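Local coordinates for hydrogenase maturation factor (Thermoanaerobacter tengcongensis, PDB 3VTI), which accepts a carbamoyl group on sulfur from its partner HypF and probably dehydrates it, with ATP, to the nitrile needed for maturing [NiFe]-hydrogenases, at residues C[18-23]-C[212-217]; C[31-36]-C[55-60]; C[136-141]-C[196-201]; C[144-149]-C[281-286]; C[192-197]-C[255-260]. All coordinates share one frame; numbering follows the deposited sequence.

Contact 1. Residues C[18-23]-C[212-217]; sequences RAMEDA and ISKMSG. With MG (magnesium ion), chain K.
M20 and M215 meet through their terminal methyl groups, CE to CE at 3.6 Å, with the two side chains crossing at about a right angle. M20 is the first residue beyond helix 15-19 and has left helical geometry with a positive phi of 61°, and its side chain starts off toward helix 204-216. M215 is folded at both chi2 (-74°) and chi3 (89°). This curl brings SD up to the end of the other helix, 3.4 Å from A19 O, while CE stays against the M20 methyl. Methionine suits such a surface junction: long, flexible and apolar, it can fold to fit the equally apolar end of M20. K214 is extended from CG onward, as a lysine at the surface can be, and brings NZ to 4.0 Å from M20 CE. With an alanine in place of M215, the M20 methyl would probably lose its apolar partner and be free to swing, and a gap would open beside A19 O. Two residues beyond M20, D22 OD1 binds the magnesium ion at 2.2 Å, and D22 OD2 is salt-bridged to R198. The methionine contact joins helix 204-216 to the segment that carries D22, one of three aspartates (with D60 and D199) of the magnesium site between the two AIR synthase-related domains.

Contact 2. Residues C[31-36]-C[55-60]; sequences TLTTDS and CGTVND. With MG (magnesium ion), chain K.
T33 and D35 of the strand face T57 and D60 of helix 49-60, a helix laid nearly antiparallel (151°) on the sheet of the PurM-like N-terminal domain. The strand alternates. T31, T33 and D35 turn toward the helix, while L32, T34 and S36 point to the other face, where they pack on T72 and A74 of the second subunit, another copy of this protein. T31 starts the row but makes no contact; its OG1 bonds A24 O. T33 is central: with OG1 anti to its own nitrogen (chi1 -178°), the hydroxyl lies 3.4 Å from D60 CB and the methyl CG2 rests 3.8 Å from T57 CG2. Threonine suits this place because one branch is apolar and the other polar; OG1 also bonds D22 O. A valine in place of T33 would probably leave D22 O and the water shared with T57 without this hydroxyl. At D35, CB lies near T57 OG1, and OD2 comes within 4.1 Å of D60 OD2, the carboxylate planes 69° apart. The like charges are probably eased by K110 of the second subunit, salt-bridged to D35 OD1, and by magnesium, held at 2.0 Å by D60 OD1. T57 OG1 bonds T124 OG1 and a water, which in turn bonds T33 OG1 at 2.9 Å and, weakly, D60 OD2.

Contact 3. Residues C[136-141]-C[196-201]; sequences VSIKNA and VLRDPT. With MG (magnesium ion), chain K.
V136 and V196 stand at the packed end of this contact, where the loop runs beside the edge strand 194-198 and presses hydrophobic branches on its backbone. CG1 of V136 sits 3.3 Å from L197 N and 3.7 Å from L197 CB. In return V196 lays CG2 against the type I turn S137-N140, 3.1 Å from S137 O and 4.3 Å from A141 CB. Beta-branched valines fit both places, being wide near the main chain and needing no polar partner. The second firm point is I138 on R198. The methyl CG2 lies 3.3 Å above the guanidinium plane, over its centre, so an apolar group covers one flat face while the nitrogens bond around the rim: NE to D22, NH1 to E211 and NH2 to M20 O. R198 reaches this place by starting anti to its backbone nitrogen (chi1 -178°) and bending at chi3. Its bond to D22, a magnesium ligand, makes R198 a second-shell residue of the metal site, and the adjoining D199 binds the ion directly through OD1 at 2.4 Å. S137 OG shapes the corner of the loop as an ST turn, accepting from K139 N at 3.0 Å, and also bonds E21.

The far side of the turn is looser. K139 is exposed and directed away from the strand, and N140 N comes no nearer than 4.3 Å to V196 CG2. M215 and I212 of helix 204-216 pack on I138 and A141, strand 254-257 flanks V196 and L197, and M188 adjoins V136 and L197.

Contact 4. Residues C[144-149]-C[281-286]; sequences GDIVLI and IGEVND
I281 sets CG1 between its backbone nitrogen and carbonyl carbon (chi1 60°), which lays this branch against V147, 3.4 Å from V147 O, and directs CG2 to the CG2 methyl of I149 at 3.6 Å. V147, with CG1 anti to its nitrogen, puts that methyl on I281 and the other, CG2, on V284. These buried branched chains pack across the two antiparallel strands. The backbone pairing contains a classic beta bulge: I281 N at 2.9 Å and G282 N at 3.3 Å both donate to V147 O. Glycine suits the bulge, since G282 is stretched almost flat, and G282 O in turn accepts from V147 N. Further along, V284 N bonds D145 O at 2.9 Å, and G144 N bonds V284 O; G144 has a positive phi that glycine adopts easily. E283 is extended, with CG beside D145 O, and takes its carboxylate to a salt bridge with R259. Strand 146-149 lies between 279-285 and 254-257 in the sheet of the C-terminal domain, with helix 262-270 packing on I146 and L148, and strand 219-223 running along the other edge of 279-285.

Contact 5. Residues C[192-197]-C[255-260]; sequences EAIKVL and VVVERD
A classic beta bulge, K195 and V196 opposite V256, marks the antiparallel pairing of strand 194-198, the outermost strand of its sheet within the chain, with strand 254-257. K195 N donates to V256 O at 2.9 Å, and V196 N reaches the same oxygen only weakly at 3.4 Å. V256 N completes this pair by bonding V196 O at 3.0 Å; L197 and V255 then form the next, non-hydrogen-bonded pair. At the other end E258 N bonds A193 O at 2.9 Å, just where the 3-10 turn gives way to the strand.

The extra residue shifts the register by one, so that I194 and L197 point to one face and V196 to the other. On the first face I194 lies side by side with V257, CD1 to CG1 at 3.6 Å, and L197 CD2 meets V255 CG1 at 3.7 Å. On the second face V196 CB touches V256 CG2 at 3.7 Å. Branched residues are at home here, because strand geometry accommodates them and both faces are buried.

K195, at the bulge, is only partly exposed. Its aliphatic part crosses E258, CE to CG at 4.1 Å, before bends at chi3 and chi4 carry NZ to N140 O; lysine therefore supplies both an apolar stem and a polar end. E258 lies at the exposed margin. Helix 181-187 packs on I194, V255 and L197, helix 262-270 on V257, and strand 146-149 continues the sheet beyond 254-257.

From the N terminus, contact 1 closes the longest loop, running from the end of helix 15-19 to helix 204-216 and so joining the N-terminal and C-terminal domains. Within that span contact 2 closes a short loop inside the first domain, and contact 3 then closes a second, later one. Contact 4 opens before contact 1 has closed, so the two cross; it crosses contact 3 likewise. Contact 5 lies wholly within contact 4, begins on the strand where contact 3 ends, and also crosses contact 1. Contacts 1, 2 and 3 each supply one aspartate to the magnesium ion, whereas contacts 4 and 5 build the C-terminal sheet through neighbouring strands 146-149 and 254-257.

Contact 1. Residues C[18-23]-C[212-217]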
# COMPACT_ATOMS: atom_id res chain seq x y z
N ARG C 18 14.04 -5.56 -20.57
CA ARG C 18 14.81 -4.61 -21.40
C ARG C 18 13.93 -3.86 -22.42
O ARG C 18 14.22 -2.70 -22.76
CB ARG C 18 15.93 -5.33 -22.17
CG ARG C 18 17.18 -5.59 -21.37
CD ARG C 18 18.26 -6.21 -22.22
NE ARG C 18 19.44 -6.51 -21.42
CZ ARG C 18 20.62 -6.86 -21.91
NH1 ARG C 18 20.81 -6.96 -23.22
NH2 ARG C 18 21.62 -7.11 -21.07
N ALA C 19 12.89 -4.54 -22.90
CA ALA C 19 11.98 -4.00 -23.90
C ALA C 19 11.19 -2.81 -23.36
O ALA C 19 10.94 -1.86 -24.11
CB ALA C 19 11.05 -5.08 -24.42
N MET C 20 10.82 -2.85 -22.08
CA MET C 20 10.07 -1.78 -21.42
C MET C 20 8.70 -1.54 -22.06
O MET C 20 8.30 -0.39 -22.32
CB MET C 20 10.89 -0.48 -21.38
CG MET C 20 11.93 -0.42 -20.29
SD MET C 20 12.94 1.06 -20.46
CE MET C 20 14.30 0.44 -21.43
N GLU C 21 7.99 -2.64 -22.31
CA GLU C 21 6.65 -2.63 -22.90
C GLU C 21 5.57 -2.42 -21.85
O GLU C 21 5.82 -2.62 -20.66
CB GLU C 21 6.38 -3.94 -23.64
CG GLU C 21 7.40 -4.33 -24.72
CD GLU C 21 7.23 -3.57 -26.02
OE1 GLU C 21 6.33 -2.72 -26.12
OE2 GLU C 21 8.01 -3.82 -26.97
N ASP C 22 4.38 -2.02 -22.29
CA ASP C 22 3.18 -1.94 -21.45
C ASP C 22 2.78 -3.33 -20.95
O ASP C 22 2.13 -3.46 -19.92
CB ASP C 22 2.00 -1.36 -22.24
CG ASP C 22 2.09 0.14 -22.42
OD1 ASP C 22 1.66 0.87 -21.50
OD2 ASP C 22 2.58 0.58 -23.49
N ALA C 23 3.15 -4.35 -21.71
CA ALA C 23 2.85 -5.73 -21.34
C ALA C 23 3.88 -6.67 -21.96
O ALA C 23 4.39 -6.41 -23.04
CB ALA C 23 1.44 -6.09 -21.78
N ILE C 212 8.83 6.43 -26.60
CA ILE C 212 8.78 6.03 -28.00
C ILE C 212 10.11 6.39 -28.67
O ILE C 212 10.68 5.56 -29.39
CB ILE C 212 7.61 6.68 -28.77
CG1 ILE C 212 6.25 6.22 -28.22
CG2 ILE C 212 7.72 6.35 -30.25
CD1 ILE C 212 5.08 7.10 -28.65
N SER C 213 10.59 7.61 -28.42
CA SER C 213 11.88 8.07 -28.94
C SER C 213 13.06 7.20 -28.54
O SER C 213 13.86 6.80 -29.39
CB SER C 213 12.16 9.51 -28.50
OG SER C 213 11.61 10.42 -29.43
N LYS C 214 13.17 6.92 -27.25
CA LYS C 214 14.24 6.10 -26.72
C LYS C 214 14.24 4.72 -27.38
O LYS C 214 15.25 4.31 -27.96
CB LYS C 214 14.12 5.98 -25.19
CG LYS C 214 15.27 5.27 -24.51
CD LYS C 214 15.01 5.09 -23.01
CE LYS C 214 16.07 4.18 -22.38
NZ LYS C 214 15.91 4.04 -20.89
N MET C 215 13.11 4.04 -27.32
CA MET C 215 13.02 2.63 -27.72
C MET C 215 12.99 2.41 -29.23
O MET C 215 13.57 1.44 -29.72
CB MET C 215 11.83 1.95 -27.04
CG MET C 215 11.94 1.89 -25.51
SD MET C 215 13.13 0.67 -24.89
CE MET C 215 14.64 1.62 -24.84
N SER C 216 12.32 3.30 -29.95
CA SER C 216 12.29 3.23 -31.41
C SER C 216 13.54 3.84 -32.02
O SER C 216 13.85 3.58 -33.18
CB SER C 216 11.04 3.91 -31.98
OG SER C 216 9.89 3.09 -31.84
N GLY C 217 14.26 4.64 -31.25
CA GLY C 217 15.45 5.33 -31.74
C GLY C 217 15.08 6.37 -32.79
O GLY C 217 15.71 6.45 -33.85
MG MG K . 0.70 1.69 -19.68
O HOH W 1 2.78 0.76 -18.94

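Contact 2. Residues C[31-36]-C[55-60]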
# COMPACT_ATOMS: atom_id res chain seq x y z
N THR C 31 -0.59 -11.89 -23.69
CA THR C 31 0.03 -10.74 -23.10
C THR C 31 -0.19 -10.74 -21.58
O THR C 31 -1.17 -11.31 -21.09
CB THR C 31 -0.51 -9.48 -23.79
OG1 THR C 31 0.41 -8.41 -23.59
CG2 THR C 31 -1.90 -9.10 -23.28
N LEU C 32 0.75 -10.14 -20.84
CA LEU C 32 0.71 -10.11 -19.36
C LEU C 32 1.24 -8.80 -18.77
O LEU C 32 2.36 -8.38 -19.07
CB LEU C 32 1.49 -11.28 -18.77
CG LEU C 32 1.64 -11.38 -17.25
CD1 LEU C 32 0.30 -11.64 -16.55
CD2 LEU C 32 2.66 -12.46 -16.92
N THR C 33 0.42 -8.18 -17.93
CA THR C 33 0.75 -6.90 -17.32
C THR C 33 0.43 -6.91 -15.83
O THR C 33 -0.33 -7.77 -15.35
CB THR C 33 -0.00 -5.74 -18.00
OG1 THR C 33 0.38 -4.49 -17.41
CG2 THR C 33 -1.51 -5.93 -17.88
N THR C 34 1.02 -5.98 -15.09
CA THR C 34 0.63 -5.75 -13.71
C THR C 34 0.78 -4.28 -13.35
O THR C 34 1.66 -3.61 -13.85
CB THR C 34 1.43 -6.64 -12.71
OG1 THR C 34 0.87 -6.48 -11.40
CG2 THR C 34 2.91 -6.26 -12.69
N ASP C 35 -0.11 -3.79 -12.48
CA ASP C 35 0.00 -2.44 -11.96
C ASP C 35 -0.59 -2.32 -10.56
O ASP C 35 -1.60 -2.94 -10.24
CB ASP C 35 -0.68 -1.44 -12.90
CG ASP C 35 -0.07 -0.06 -12.81
OD1 ASP C 35 0.94 0.10 -12.10
OD2 ASP C 35 -0.58 0.88 -13.47
N SER C 36 0.06 -1.51 -9.73
CA SER C 36 -0.47 -1.16 -8.41
C SER C 36 -1.14 0.20 -8.49
O SER C 36 -0.81 1.01 -9.36
CB SER C 36 0.63 -1.15 -7.35
OG SER C 36 1.10 -2.46 -7.09
N CYS C 55 -9.54 -0.54 -15.21
CA CYS C 55 -9.30 0.13 -16.48
C CYS C 55 -7.83 0.19 -16.86
O CYS C 55 -7.46 -0.13 -18.00
CB CYS C 55 -9.93 1.52 -16.45
SG CYS C 55 -11.75 1.45 -16.49
N GLY C 56 -7.00 0.57 -15.90
CA GLY C 56 -5.57 0.71 -16.15
C GLY C 56 -4.92 -0.57 -16.64
O GLY C 56 -4.09 -0.55 -17.54
N THR C 57 -5.31 -1.68 -16.05
CA THR C 57 -4.77 -2.98 -16.43
C THR C 57 -5.43 -3.53 -17.69
O THR C 57 -4.78 -4.21 -18.48
CB THR C 57 -4.89 -3.95 -15.27
OG1 THR C 57 -3.96 -3.56 -14.25
CG2 THR C 57 -4.57 -5.37 -15.72
N VAL C 58 -6.72 -3.23 -17.88
CA VAL C 58 -7.39 -3.57 -19.12
C VAL C 58 -6.68 -2.85 -20.26
O VAL C 58 -6.38 -3.43 -21.30
CB VAL C 58 -8.91 -3.21 -19.06
CG1 VAL C 58 -9.53 -3.15 -20.47
CG2 VAL C 58 -9.66 -4.19 -18.14
N ASN C 59 -6.38 -1.57 -20.03
CA ASN C 59 -5.69 -0.76 -21.02
C ASN C 59 -4.29 -1.29 -21.33
O ASN C 59 -3.96 -1.53 -22.50
CB ASN C 59 -5.68 0.71 -20.58
CG ASN C 59 -7.09 1.31 -20.54
OD1 ASN C 59 -8.03 0.77 -21.16
ND2 ASN C 59 -7.24 2.42 -19.81
N ASP C 60 -3.50 -1.50 -20.27
CA ASP C 60 -2.13 -2.00 -20.41
C ASP C 60 -2.12 -3.33 -21.16
O ASP C 60 -1.22 -3.58 -21.95
CB ASP C 60 -1.46 -2.14 -19.04
CG ASP C 60 -0.93 -0.81 -18.48
OD1 ASP C 60 -0.22 -0.07 -19.19
OD2 ASP C 60 -1.18 -0.53 -17.28
MG MG K . 0.70 1.69 -19.68
O HOH W 2 -1.54 -3.32 -15.53
O HOH W 1 2.78 0.76 -18.94

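Contact 3. Residues C[136-141]-C[196-201]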
# COMPACT_ATOMS: atom_id res chain seq x y z
N VAL C 136 2.38 -4.49 -32.14
CA VAL C 136 2.45 -3.19 -31.49
C VAL C 136 3.50 -3.26 -30.40
O VAL C 136 3.47 -4.15 -29.56
CB VAL C 136 1.08 -2.81 -30.90
CG1 VAL C 136 1.06 -1.36 -30.53
CG2 VAL C 136 -0.04 -3.09 -31.90
N SER C 137 4.42 -2.30 -30.43
CA SER C 137 5.57 -2.26 -29.52
C SER C 137 6.14 -0.84 -29.51
O SER C 137 6.12 -0.19 -30.56
CB SER C 137 6.64 -3.26 -29.99
OG SER C 137 7.96 -2.85 -29.69
N ILE C 138 6.65 -0.38 -28.37
CA ILE C 138 7.31 0.96 -28.29
C ILE C 138 8.54 1.07 -29.16
O ILE C 138 9.09 2.16 -29.29
CB ILE C 138 7.77 1.39 -26.85
CG1 ILE C 138 7.92 0.20 -25.91
CG2 ILE C 138 6.90 2.50 -26.27
CD1 ILE C 138 9.14 -0.61 -26.19
N LYS C 139 8.99 -0.05 -29.73
CA LYS C 139 10.15 -0.08 -30.63
C LYS C 139 9.80 0.11 -32.12
O LYS C 139 10.70 0.15 -32.96
CB LYS C 139 10.92 -1.39 -30.46
CG LYS C 139 11.91 -1.37 -29.31
CD LYS C 139 12.29 -2.77 -28.84
CE LYS C 139 11.20 -3.35 -27.92
NZ LYS C 139 11.39 -4.82 -27.72
N ASN C 140 8.51 0.22 -32.43
CA ASN C 140 8.03 0.09 -33.81
C ASN C 140 7.86 1.39 -34.60
O ASN C 140 7.49 1.35 -35.76
CB ASN C 140 6.70 -0.70 -33.86
CG ASN C 140 6.91 -2.21 -33.73
OD1 ASN C 140 8.04 -2.70 -33.64
ND2 ASN C 140 5.81 -2.95 -33.72
N ALA C 141 8.14 2.53 -33.99
CA ALA C 141 8.02 3.80 -34.69
C ALA C 141 9.18 4.01 -35.69
O ALA C 141 10.35 3.87 -35.33
CB ALA C 141 7.90 4.95 -33.71
N VAL C 196 2.55 1.66 -32.65
CA VAL C 196 2.72 1.86 -31.20
C VAL C 196 1.40 2.25 -30.54
O VAL C 196 0.62 3.02 -31.09
CB VAL C 196 3.76 2.95 -30.88
CG1 VAL C 196 3.86 3.20 -29.35
CG2 VAL C 196 5.11 2.59 -31.47
N LEU C 197 1.17 1.70 -29.35
CA LEU C 197 0.03 2.05 -28.53
C LEU C 197 0.50 2.18 -27.10
O LEU C 197 1.11 1.27 -26.56
CB LEU C 197 -1.06 0.97 -28.62
CG LEU C 197 -1.88 0.83 -29.91
CD1 LEU C 197 -2.78 -0.38 -29.82
CD2 LEU C 197 -2.70 2.07 -30.21
N ARG C 198 0.24 3.34 -26.49
CA ARG C 198 0.53 3.53 -25.06
C ARG C 198 -0.38 4.56 -24.43
O ARG C 198 -0.64 5.62 -25.00
CB ARG C 198 2.00 3.90 -24.83
CG ARG C 198 2.37 4.06 -23.37
CD ARG C 198 3.87 3.95 -23.15
NE ARG C 198 4.34 2.57 -23.28
CZ ARG C 198 5.60 2.17 -23.13
NH1 ARG C 198 6.56 3.03 -22.81
NH2 ARG C 198 5.90 0.89 -23.28
N ASP C 199 -0.87 4.24 -23.24
CA ASP C 199 -1.65 5.19 -22.45
C ASP C 199 -0.75 6.13 -21.64
O ASP C 199 0.13 5.67 -20.91
CB ASP C 199 -2.65 4.44 -21.55
CG ASP C 199 -2.00 3.40 -20.65
OD1 ASP C 199 -0.90 2.88 -20.99
OD2 ASP C 199 -2.62 3.08 -19.61
N PRO C 200 -0.96 7.46 -21.77
CA PRO C 200 -0.08 8.42 -21.13
C PRO C 200 -0.52 8.59 -19.69
O PRO C 200 -1.32 9.48 -19.37
CB PRO C 200 -0.29 9.71 -21.94
CG PRO C 200 -1.54 9.49 -22.78
CD PRO C 200 -2.09 8.12 -22.46
N THR C 201 -0.02 7.71 -18.83
CA THR C 201 -0.36 7.74 -17.42
C THR C 201 0.75 8.53 -16.68
O THR C 201 1.06 9.66 -17.06
CB THR C 201 -0.56 6.31 -16.86
OG1 THR C 201 0.54 5.50 -17.25
CG2 THR C 201 -1.84 5.67 -17.41
MG MG K . 0.70 1.69 -19.68
O HOH W 1 2.78 0.76 -18.94

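Contact 4. Residues C[144-149]-C[281-286]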
# COMPACT_ATOMS: atom_id res chain seq x y z
N GLY C 144 8.37 9.21 -40.45
CA GLY C 144 7.28 9.28 -41.42
C GLY C 144 5.94 8.86 -40.84
O GLY C 144 4.89 9.16 -41.41
N ASP C 145 5.98 8.16 -39.71
CA ASP C 145 4.77 7.74 -39.00
C ASP C 145 4.06 8.95 -38.41
O ASP C 145 4.69 9.97 -38.13
CB ASP C 145 5.10 6.78 -37.86
CG ASP C 145 5.50 5.40 -38.34
OD1 ASP C 145 5.10 4.99 -39.45
OD2 ASP C 145 6.22 4.71 -37.58
N ILE C 146 2.75 8.80 -38.20
CA ILE C 146 1.92 9.86 -37.63
C ILE C 146 1.55 9.52 -36.19
O ILE C 146 1.30 8.36 -35.86
CB ILE C 146 0.64 10.09 -38.48
CG1 ILE C 146 1.00 10.45 -39.94
CG2 ILE C 146 -0.29 11.13 -37.84
CD1 ILE C 146 1.74 11.78 -40.13
N VAL C 147 1.52 10.54 -35.34
CA VAL C 147 1.17 10.38 -33.95
C VAL C 147 -0.22 10.94 -33.71
O VAL C 147 -0.49 12.09 -34.08
CB VAL C 147 2.17 11.11 -33.04
CG1 VAL C 147 1.97 10.70 -31.58
CG2 VAL C 147 3.59 10.81 -33.46
N LEU C 148 -1.07 10.14 -33.10
CA LEU C 148 -2.41 10.57 -32.71
C LEU C 148 -2.63 10.40 -31.21
O LEU C 148 -1.98 9.57 -30.56
CB LEU C 148 -3.47 9.78 -33.48
CG LEU C 148 -3.51 9.93 -35.00
CD1 LEU C 148 -2.62 8.93 -35.69
CD2 LEU C 148 -4.93 9.78 -35.48
N ILE C 149 -3.55 11.19 -30.67
CA ILE C 149 -4.05 11.01 -29.30
C ILE C 149 -5.55 10.79 -29.38
O ILE C 149 -6.24 11.49 -30.13
CB ILE C 149 -3.73 12.23 -28.39
CG1 ILE C 149 -4.16 11.96 -26.94
CG2 ILE C 149 -4.43 13.48 -28.87
CD1 ILE C 149 -3.09 11.35 -26.10
N ILE C 281 -1.70 14.69 -33.87
CA ILE C 281 -0.96 15.68 -33.09
C ILE C 281 0.50 15.90 -33.51
O ILE C 281 1.10 16.91 -33.15
CB ILE C 281 -1.01 15.40 -31.56
CG1 ILE C 281 -0.41 14.02 -31.24
CG2 ILE C 281 -2.45 15.54 -31.03
CD1 ILE C 281 -0.02 13.83 -29.79
N GLY C 282 1.07 14.98 -34.28
CA GLY C 282 2.46 15.08 -34.67
C GLY C 282 2.96 14.06 -35.66
O GLY C 282 2.18 13.36 -36.31
N GLU C 283 4.29 13.98 -35.76
CA GLU C 283 4.99 13.16 -36.74
C GLU C 283 6.30 12.64 -36.13
O GLU C 283 6.97 13.35 -35.38
CB GLU C 283 5.29 13.96 -38.03
CG GLU C 283 5.67 13.11 -39.23
CD GLU C 283 6.03 13.91 -40.49
OE1 GLU C 283 7.02 14.68 -40.46
OE2 GLU C 283 5.34 13.74 -41.52
N VAL C 284 6.65 11.40 -36.47
CA VAL C 284 7.89 10.78 -36.04
C VAL C 284 9.07 11.27 -36.90
O VAL C 284 9.08 11.12 -38.13
CB VAL C 284 7.78 9.24 -36.11
CG1 VAL C 284 9.11 8.58 -35.79
CG2 VAL C 284 6.70 8.75 -35.16
N ASN C 285 10.06 11.86 -36.22
CA ASN C 285 11.21 12.51 -36.84
C ASN C 285 12.38 11.57 -37.10
O ASN C 285 12.38 10.42 -36.66
CB ASN C 285 11.74 13.63 -35.94
CG ASN C 285 10.95 14.91 -36.07
OD1 ASN C 285 10.05 15.04 -36.91
ND2 ASN C 285 11.29 15.89 -35.23
N ASP C 286 13.36 12.11 -37.81
CA ASP C 286 14.66 11.49 -38.04
C ASP C 286 15.53 11.84 -36.83
O ASP C 286 16.41 11.07 -36.44
CB ASP C 286 15.28 12.09 -39.32
CG ASP C 286 16.24 11.13 -40.02
OD1 ASP C 286 16.12 9.90 -39.85
OD2 ASP C 286 17.13 11.62 -40.75

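Contact 5. Residues C[192-197]-C[255-260]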
# COMPACT_ATOMS: atom_id res chain seq x y z
N GLU C 192 -1.02 -4.24 -39.00
CA GLU C 192 0.40 -3.87 -38.86
C GLU C 192 0.67 -2.38 -39.02
O GLU C 192 1.71 -1.88 -38.62
CB GLU C 192 1.25 -4.70 -39.82
CG GLU C 192 2.76 -4.50 -39.68
CD GLU C 192 3.56 -5.68 -40.20
OE1 GLU C 192 4.21 -5.55 -41.27
OE2 GLU C 192 3.51 -6.75 -39.53
N ALA C 193 -0.29 -1.66 -39.61
CA ALA C 193 -0.18 -0.21 -39.77
C ALA C 193 -0.20 0.51 -38.41
O ALA C 193 0.33 1.62 -38.28
CB ALA C 193 -1.29 0.32 -40.68
N ILE C 194 -0.82 -0.12 -37.42
CA ILE C 194 -0.74 0.33 -36.04
C ILE C 194 0.62 -0.12 -35.50
O ILE C 194 0.90 -1.32 -35.40
CB ILE C 194 -1.88 -0.26 -35.17
CG1 ILE C 194 -3.26 0.11 -35.73
CG2 ILE C 194 -1.71 0.13 -33.68
CD1 ILE C 194 -3.65 1.58 -35.66
N LYS C 195 1.47 0.84 -35.18
CA LYS C 195 2.84 0.55 -34.80
C LYS C 195 3.08 0.63 -33.29
O LYS C 195 3.72 -0.26 -32.73
CB LYS C 195 3.80 1.44 -35.58
CG LYS C 195 3.96 0.98 -37.02
CD LYS C 195 4.56 2.08 -37.84
CE LYS C 195 5.50 1.55 -38.91
NZ LYS C 195 6.77 1.04 -38.33
N VAL C 196 2.55 1.66 -32.65
CA VAL C 196 2.72 1.86 -31.20
C VAL C 196 1.40 2.25 -30.54
O VAL C 196 0.62 3.02 -31.09
CB VAL C 196 3.76 2.95 -30.88
CG1 VAL C 196 3.86 3.20 -29.35
CG2 VAL C 196 5.11 2.59 -31.47
N LEU C 197 1.17 1.70 -29.35
CA LEU C 197 0.03 2.05 -28.53
C LEU C 197 0.50 2.18 -27.10
O LEU C 197 1.11 1.27 -26.56
CB LEU C 197 -1.06 0.97 -28.62
CG LEU C 197 -1.88 0.83 -29.91
CD1 LEU C 197 -2.78 -0.38 -29.82
CD2 LEU C 197 -2.70 2.07 -30.21
N VAL C 255 -1.27 6.94 -30.16
CA VAL C 255 -1.17 5.99 -31.26
C VAL C 255 -0.18 6.44 -32.31
O VAL C 255 -0.23 7.57 -32.78
CB VAL C 255 -2.51 5.83 -31.99
CG1 VAL C 255 -2.50 4.60 -32.86
CG2 VAL C 255 -3.66 5.82 -31.01
N VAL C 256 0.71 5.55 -32.70
CA VAL C 256 1.58 5.78 -33.85
C VAL C 256 1.14 4.86 -34.99
O VAL C 256 0.91 3.67 -34.77
CB VAL C 256 3.07 5.55 -33.48
CG1 VAL C 256 3.97 5.98 -34.60
CG2 VAL C 256 3.42 6.34 -32.23
N VAL C 257 1.00 5.41 -36.20
CA VAL C 257 0.52 4.66 -37.37
C VAL C 257 1.33 4.94 -38.64
O VAL C 257 2.05 5.93 -38.71
CB VAL C 257 -0.97 4.98 -37.72
CG1 VAL C 257 -1.88 4.59 -36.60
CG2 VAL C 257 -1.15 6.45 -38.05
N GLU C 258 1.19 4.06 -39.63
CA GLU C 258 1.71 4.34 -40.96
C GLU C 258 1.03 5.57 -41.56
O GLU C 258 -0.17 5.79 -41.38
CB GLU C 258 1.53 3.14 -41.89
CG GLU C 258 2.55 2.04 -41.69
CD GLU C 258 2.96 1.37 -42.99
OE1 GLU C 258 3.43 2.09 -43.89
OE2 GLU C 258 2.82 0.13 -43.10
N ARG C 259 1.83 6.35 -42.27
CA ARG C 259 1.41 7.62 -42.84
C ARG C 259 0.07 7.54 -43.59
O ARG C 259 -0.81 8.39 -43.38
CB ARG C 259 2.50 8.14 -43.78
CG ARG C 259 2.55 9.64 -43.90
CD ARG C 259 3.85 10.12 -44.53
NE ARG C 259 4.25 11.43 -44.00
CZ ARG C 259 3.86 12.59 -44.50
NH1 ARG C 259 3.04 12.63 -45.54
NH2 ARG C 259 4.28 13.73 -43.96
N ASP C 260 -0.09 6.53 -44.44
CA ASP C 260 -1.29 6.39 -45.28
C ASP C 260 -2.54 5.99 -44.50
O ASP C 260 -3.66 6.14 -45.00
CB ASP C 260 -1.03 5.39 -46.44
CG ASP C 260 -0.53 6.07 -47.72
OD1 ASP C 260 -0.25 7.29 -47.70
OD2 ASP C 260 -0.43 5.38 -48.75